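Local coordinates for protein replicative DNA helicase DnaB, 1st part (Mycobacterium tuberculosis, PDB 2R5U) that probably unwinds duplex DNA ahead of the replisome as a hexameric, ATP-dependent 5'-3' helicase, of which this chain is the N-terminal domain, at residues Q26-D30 with K129-R133; A33-V37 with Y122-V126. All blocks are in the same frame, centred on the assembly; numbering follows the deposited sequence.

From its N terminus the modelled chain starts with the extended residues 26-30, turns into helix 31-43 and runs through a series of further helices before it comes back along the long helix 119-147. Contact 1 joins the leading 26-30 to residues 129-133 of that helix and so closes the outer loop; contact 2, between 33-37 and 122-126, closes a smaller loop lying wholly within it. Both use helix 119-147, their centres about 12 Å apart. They meet where Asp-30 OD2 of contact 1 packs on Ile-125 CG2 of contact 2 at 3.6 Å. Together they bind the start of the all-helical domain to its long helix.

Contact 1: Q26-D30 with K129-R133; sequences QPPQD and KALLR
Pro-28 and Arg-133 hold the extended N-terminal arm of the all-helical DnaB N-terminal domain against the long helix 119-147. Arg-133 runs alongside the Pro-28 ring, the two pointing opposite ways, with Arg-133 CG 3.7 Å from Pro-28 CD. Its chain is nearly eclipsed at chi3 (-6°), and this bend curls the guanidinium back to the Pro-28 carbonyl, where NH1 donates to Pro-28 O over 2.8 Å. The N-H points almost straight at the acceptor (162°), which lies close to the guanidinium plane at its edge. The other terminal nitrogen, NH2, bonds to Asp-59 O, so two backbone carbonyls fix the rotation of the group. Pro-27 adds CB against the aliphatic part of the arginine, 3.5 Å from Arg-133 CD. Pro-28 also meets Leu-132 at about a right angle, CB to CB at 3.9 Å, and both of these residues pack on Gly-146 of a second subunit. Lys-129, bent at chi2 (-69°), lays its methylene groups along the backbone of Gln-29 and Asp-30, with CD 3.8 Å from Gln-29 N. Its NZ donates to a water that also accepts from Gln-29 N, a water bridge between the segments. Asp-30 caps the following helix through OD1 to Ala-33 N. Gln-29 folds back over the arm, its NE2 donating to Pro-27 O at 3.0 Å.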
ATOM      1  N   GLN B  26       9.157  17.710 -28.702  1.00 44.61           N
ATOM      2  CA  GLN B  26       7.959  16.807 -28.599  1.00 44.03           C
ATOM      3  C   GLN B  26       8.183  15.482 -29.328  1.00 42.88           C
ATOM      4  O   GLN B  26       8.824  15.453 -30.382  1.00 42.93           O
ATOM      5  CB  GLN B  26       6.695  17.507 -29.116  1.00 44.65           C
ATOM      6  CG  GLN B  26       6.298  18.746 -28.312  1.00 46.08           C
ATOM      7  CD  GLN B  26       5.548  18.401 -27.047  1.00 47.09           C
ATOM      8  OE1 GLN B  26       6.148  18.180 -25.984  1.00 47.99           O
ATOM      9  NE2 GLN B  26       4.229  18.329 -27.154  1.00 49.22           N
ATOM     10  N   PRO B  27       7.657  14.380 -28.761  1.00 41.78           N
ATOM     11  CA  PRO B  27       7.900  13.034 -29.292  1.00 40.90           C
ATOM     12  C   PRO B  27       7.414  12.900 -30.738  1.00 39.93           C
ATOM     13  O   PRO B  27       6.467  13.585 -31.107  1.00 40.47           O
ATOM     14  CB  PRO B  27       7.076  12.146 -28.358  1.00 40.84           C
ATOM     15  CG  PRO B  27       6.939  12.945 -27.090  1.00 41.38           C
ATOM     16  CD  PRO B  27       6.801  14.343 -27.561  1.00 41.29           C
ATOM     17  N   PRO B  28       8.092  12.064 -31.562  1.00 38.84           N
ATOM     18  CA  PRO B  28       7.660  11.799 -32.940  1.00 37.91           C
ATOM     19  C   PRO B  28       6.168  11.431 -33.001  1.00 37.05           C
ATOM     20  O   PRO B  28       5.726  10.557 -32.254  1.00 35.80           O
ATOM     21  CB  PRO B  28       8.527  10.613 -33.356  1.00 37.76           C
ATOM     22  CG  PRO B  28       9.805  10.784 -32.534  1.00 38.14           C
ATOM     23  CD  PRO B  28       9.345  11.353 -31.223  1.00 38.86           C
ATOM     24  N   GLN B  29       5.410  12.121 -33.855  1.00 36.57           N
ATOM     25  CA  GLN B  29       3.944  11.966 -33.896  1.00 36.80           C
ATOM     26  C   GLN B  29       3.357  12.531 -35.186  1.00 35.62           C
ATOM     27  O   GLN B  29       3.983  13.348 -35.857  1.00 36.28           O
ATOM     28  CB  GLN B  29       3.301  12.659 -32.678  1.00 36.40           C
ATOM     29  CG  GLN B  29       3.466  14.195 -32.681  1.00 38.83           C
ATOM     30  CD  GLN B  29       2.982  14.860 -31.414  1.00 38.77           C
ATOM     31  OE1 GLN B  29       1.861  15.363 -31.357  1.00 44.10           O
ATOM     32  NE2 GLN B  29       3.821  14.871 -30.387  1.00 40.21           N
ATOM     33  N   ASP B  30       2.146  12.103 -35.537  1.00 34.53           N
ATOM     34  CA  ASP B  30       1.381  12.768 -36.595  1.00 33.18           C
ATOM     35  C   ASP B  30      -0.091  12.706 -36.201  1.00 33.27           C
ATOM     36  O   ASP B  30      -0.758  11.698 -36.454  1.00 32.49           O
ATOM     37  CB  ASP B  30       1.628  12.139 -37.976  1.00 32.97           C
ATOM     38  CG  ASP B  30       1.092  12.997 -39.132  1.00 33.48           C
ATOM     39  OD1 ASP B  30       0.040  13.648 -38.986  1.00 34.78           O
ATOM     40  OD2 ASP B  30       1.721  13.025 -40.210  1.00 36.30           O
ATOM     41  N   LYS B 129       5.905   6.707 -36.975  1.00 33.40           N
ATOM     42  CA  LYS B 129       6.048   7.618 -35.847  1.00 32.82           C
ATOM     43  C   LYS B 129       6.079   6.871 -34.515  1.00 32.83           C
ATOM     44  O   LYS B 129       6.829   7.253 -33.587  1.00 32.72           O
ATOM     45  CB  LYS B 129       4.939   8.684 -35.877  1.00 32.83           C
ATOM     46  CG  LYS B 129       4.950   9.539 -37.150  1.00 34.04           C
ATOM     47  CD  LYS B 129       6.151  10.471 -37.252  1.00 36.85           C
ATOM     48  CE  LYS B 129       6.119  11.261 -38.555  1.00 38.77           C
ATOM     49  NZ  LYS B 129       7.264  12.226 -38.642  1.00 42.88           N
ATOM     50  N   ALA B 130       5.293   5.796 -34.418  1.00 31.67           N
ATOM     51  CA  ALA B 130       5.311   4.958 -33.237  1.00 32.36           C
ATOM     52  C   ALA B 130       6.684   4.280 -33.096  1.00 32.80           C
ATOM     53  O   ALA B 130       7.249   4.294 -32.009  1.00 32.89           O
ATOM     54  CB  ALA B 130       4.207   3.933 -33.266  1.00 31.53           C
ATOM     55  N   LEU B 131       7.210   3.721 -34.189  1.00 33.88           N
ATOM     56  CA  LEU B 131       8.565   3.116 -34.188  1.00 34.54           C
ATOM     57  C   LEU B 131       9.606   4.085 -33.624  1.00 35.23           C
ATOM     58  O   LEU B 131      10.297   3.769 -32.645  1.00 35.37           O
ATOM     59  CB  LEU B 131       8.973   2.628 -35.580  1.00 34.72           C
ATOM     60  CG  LEU B 131      10.197   1.696 -35.685  1.00 35.78           C
ATOM     61  CD1 LEU B 131      10.139   0.600 -34.609  1.00 38.27           C
ATOM     62  CD2 LEU B 131      10.279   1.063 -37.058  1.00 35.02           C
ATOM     63  N   LEU B 132       9.667   5.272 -34.217  1.00 35.24           N
ATOM     64  CA  LEU B 132      10.556   6.338 -33.780  1.00 36.62           C
ATOM     65  C   LEU B 132      10.373   6.800 -32.328  1.00 36.87           C
ATOM     66  O   LEU B 132      11.370   7.000 -31.612  1.00 37.54           O
ATOM     67  CB  LEU B 132      10.478   7.517 -34.747  1.00 36.51           C
ATOM     68  CG  LEU B 132      10.917   7.231 -36.181  1.00 37.40           C
ATOM     69  CD1 LEU B 132      10.525   8.390 -37.083  1.00 37.64           C
ATOM     70  CD2 LEU B 132      12.436   6.972 -36.245  1.00 38.73           C
ATOM     71  N   ARG B 133       9.124   6.953 -31.885  1.00 36.80           N
ATOM     72  CA  ARG B 133       8.836   7.255 -30.483  1.00 37.07           C
ATOM     73  C   ARG B 133       9.320   6.187 -29.524  1.00 37.63           C
ATOM     74  O   ARG B 133       9.842   6.512 -28.464  1.00 37.57           O
ATOM     75  CB  ARG B 133       7.338   7.484 -30.222  1.00 36.86           C
ATOM     76  CG  ARG B 133       7.018   8.866 -29.751  1.00 37.23           C
ATOM     77  CD  ARG B 133       5.583   9.097 -29.223  1.00 36.02           C
ATOM     78  NE  ARG B 133       4.630   7.987 -29.364  1.00 33.38           N
ATOM     79  CZ  ARG B 133       4.006   7.616 -30.489  1.00 31.30           C
ATOM     80  NH1 ARG B 133       4.221   8.231 -31.650  1.00 27.81           N
ATOM     81  NH2 ARG B 133       3.157   6.595 -30.441  1.00 28.45           N
TER
HETATM   82  O   HOH W   1       7.199  13.971 -35.905  1.00 45.37           O

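Contact 2: A33-V37 with Y122-V126; sequences AEQSV and YASIV
Ser-36 CB sits over one face of the Tyr-122 ring, displaced toward the CG-CD1 side, 3.8 Å from its centroid and 16° off the ring normal, a CH-pi contact between helices 31-43 and 119-147 of the DnaB N-terminal domain. The two segments run in roughly opposing directions, inclined at 136°, their axes 8.5 Å apart at closest approach. Tyr-122 CG stands anti to its carbonyl carbon (chi1 -68°), which swings the ring across to the serine. Ala-33 CB approaches the same ring obliquely and lies 3.7 Å from Ile-125 CG2; the Ile-125 CG1-CD1 branch heads off from the contact. Val-37 sends its CG2 branch onto the backbone between Tyr-122 and Ala-123, reaching Ala-123 N at 3.4 Å. That methyl also touches Tyr-122 CB. Val-37 CG2 lies 4.1 Å from Val-126 CG2, which packs on the peptide joining Ala-33 to Glu-34. Glu-34 crosses Val-126 at about a right angle, its CG 3.9 Å from Val-126 CG2, although its side chain leaves the backbone away from the other helix; its OE1 hydrogen-bonds His-65 ND1 and its OE2 Tyr-61 N. No hydrogen bond links the two segments: aliphatic carbons, set against one ring face and the backbone, join the helices, and the buried Glu-34 carboxylate, probably charged, finds its hydrogen-bond partners elsewhere in the same chain.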
ATOM      1  N   ALA B  33      -2.571  12.348 -39.139  1.00 27.61           N
ATOM      2  CA  ALA B  33      -2.641  10.968 -39.643  1.00 27.10           C
ATOM      3  C   ALA B  33      -3.409  10.036 -38.676  1.00 26.63           C
ATOM      4  O   ALA B  33      -4.150   9.148 -39.117  1.00 26.26           O
ATOM      5  CB  ALA B  33      -1.267  10.439 -39.977  1.00 27.29           C
ATOM      6  N   GLU B  34      -3.271  10.265 -37.370  1.00 26.71           N
ATOM      7  CA  GLU B  34      -4.077   9.514 -36.380  1.00 26.53           C
ATOM      8  C   GLU B  34      -5.583   9.724 -36.583  1.00 25.83           C
ATOM      9  O   GLU B  34      -6.371   8.781 -36.476  1.00 24.72           O
ATOM     10  CB  GLU B  34      -3.715   9.877 -34.935  1.00 25.80           C
ATOM     11  CG  GLU B  34      -2.297   9.409 -34.518  1.00 27.45           C
ATOM     12  CD  GLU B  34      -1.933   9.619 -33.054  1.00 27.83           C
ATOM     13  OE1 GLU B  34      -2.789   9.964 -32.203  1.00 27.87           O
ATOM     14  OE2 GLU B  34      -0.738   9.387 -32.746  1.00 30.91           O
ATOM     15  N   GLN B  35      -5.968  10.974 -36.801  1.00 25.69           N
ATOM     16  CA  GLN B  35      -7.379  11.340 -37.027  1.00 26.34           C
ATOM     17  C   GLN B  35      -7.929  10.654 -38.267  1.00 25.51           C
ATOM     18  O   GLN B  35      -8.988  10.051 -38.215  1.00 26.51           O
ATOM     19  CB  GLN B  35      -7.527  12.866 -37.109  1.00 25.69           C
ATOM     20  CG  GLN B  35      -7.346  13.570 -35.769  1.00 24.78           C
ATOM     21  CD  GLN B  35      -7.191  15.079 -35.905  1.00 26.81           C
ATOM     22  OE1 GLN B  35      -6.886  15.604 -36.978  1.00 31.81           O
ATOM     23  NE2 GLN B  35      -7.372  15.775 -34.811  1.00 27.03           N
ATOM     24  N   SER B  36      -7.181  10.720 -39.360  1.00 26.07           N
ATOM     25  CA  SER B  36      -7.551  10.097 -40.636  1.00 25.88           C
ATOM     26  C   SER B  36      -7.704   8.566 -40.548  1.00 25.62           C
ATOM     27  O   SER B  36      -8.631   7.986 -41.142  1.00 24.96           O
ATOM     28  CB  SER B  36      -6.524  10.452 -41.717  1.00 25.76           C
ATOM     29  OG  SER B  36      -6.527  11.853 -42.000  1.00 28.57           O
ATOM     30  N   VAL B  37      -6.786   7.919 -39.818  1.00 25.11           N
ATOM     31  CA  VAL B  37      -6.893   6.477 -39.531  1.00 24.33           C
ATOM     32  C   VAL B  37      -8.198   6.132 -38.822  1.00 24.27           C
ATOM     33  O   VAL B  37      -8.909   5.193 -39.227  1.00 23.71           O
ATOM     34  CB  VAL B  37      -5.722   5.934 -38.691  1.00 24.89           C
ATOM     35  CG1 VAL B  37      -6.044   4.522 -38.186  1.00 26.07           C
ATOM     36  CG2 VAL B  37      -4.492   5.863 -39.512  1.00 24.73           C
ATOM     37  N   TYR B 122      -2.361   6.099 -44.104  1.00 34.10           N
ATOM     38  CA  TYR B 122      -2.224   6.878 -42.881  1.00 33.74           C
ATOM     39  C   TYR B 122      -1.744   6.034 -41.701  1.00 32.77           C
ATOM     40  O   TYR B 122      -0.994   6.531 -40.859  1.00 31.71           O
ATOM     41  CB  TYR B 122      -3.499   7.661 -42.559  1.00 35.36           C
ATOM     42  CG  TYR B 122      -3.770   8.778 -43.550  1.00 37.82           C
ATOM     43  CD1 TYR B 122      -4.798   8.670 -44.487  1.00 41.23           C
ATOM     44  CD2 TYR B 122      -2.987   9.937 -43.564  1.00 40.16           C
ATOM     45  CE1 TYR B 122      -5.052   9.694 -45.407  1.00 41.18           C
ATOM     46  CE2 TYR B 122      -3.223  10.954 -44.477  1.00 41.49           C
ATOM     47  CZ  TYR B 122      -4.255  10.829 -45.401  1.00 41.08           C
ATOM     48  OH  TYR B 122      -4.491  11.848 -46.312  1.00 41.45           O
ATOM     49  N   ALA B 123      -2.154   4.760 -41.654  1.00 31.56           N
ATOM     50  CA  ALA B 123      -1.690   3.838 -40.624  1.00 31.79           C
ATOM     51  C   ALA B 123      -0.173   3.653 -40.716  1.00 31.80           C
ATOM     52  O   ALA B 123       0.488   3.565 -39.699  1.00 30.82           O
ATOM     53  CB  ALA B 123      -2.387   2.490 -40.739  1.00 30.95           C
ATOM     54  N   SER B 124       0.357   3.586 -41.936  1.00 32.06           N
ATOM     55  CA  SER B 124       1.801   3.439 -42.127  1.00 33.08           C
ATOM     56  C   SER B 124       2.593   4.635 -41.547  1.00 33.16           C
ATOM     57  O   SER B 124       3.691   4.450 -41.019  1.00 33.12           O
ATOM     58  CB  SER B 124       2.150   3.130 -43.589  1.00 33.26           C
ATOM     59  OG  SER B 124       2.292   4.306 -44.380  1.00 37.66           O
ATOM     60  N   ILE B 125       2.011   5.836 -41.626  1.00 32.50           N
ATOM     61  CA  ILE B 125       2.573   7.043 -41.026  1.00 32.70           C
ATOM     62  C   ILE B 125       2.570   6.899 -39.511  1.00 31.43           C
ATOM     63  O   ILE B 125       3.594   7.107 -38.861  1.00 31.53           O
ATOM     64  CB  ILE B 125       1.793   8.334 -41.420  1.00 32.52           C
ATOM     65  CG1 ILE B 125       1.938   8.663 -42.921  1.00 35.03           C
ATOM     66  CG2 ILE B 125       2.232   9.510 -40.542  1.00 33.72           C
ATOM     67  CD1 ILE B 125       3.350   9.066 -43.348  1.00 39.39           C
ATOM     68  N   VAL B 126       1.418   6.525 -38.959  1.00 30.29           N
ATOM     69  CA  VAL B 126       1.259   6.365 -37.515  1.00 29.34           C
ATOM     70  C   VAL B 126       2.242   5.313 -36.974  1.00 29.81           C
ATOM     71  O   VAL B 126       2.814   5.502 -35.916  1.00 29.73           O
ATOM     72  CB  VAL B 126      -0.212   6.048 -37.103  1.00 28.60           C
ATOM     73  CG1 VAL B 126      -0.314   5.806 -35.609  1.00 27.88           C
ATOM     74  CG2 VAL B 126      -1.157   7.208 -37.489  1.00 27.41           C
TER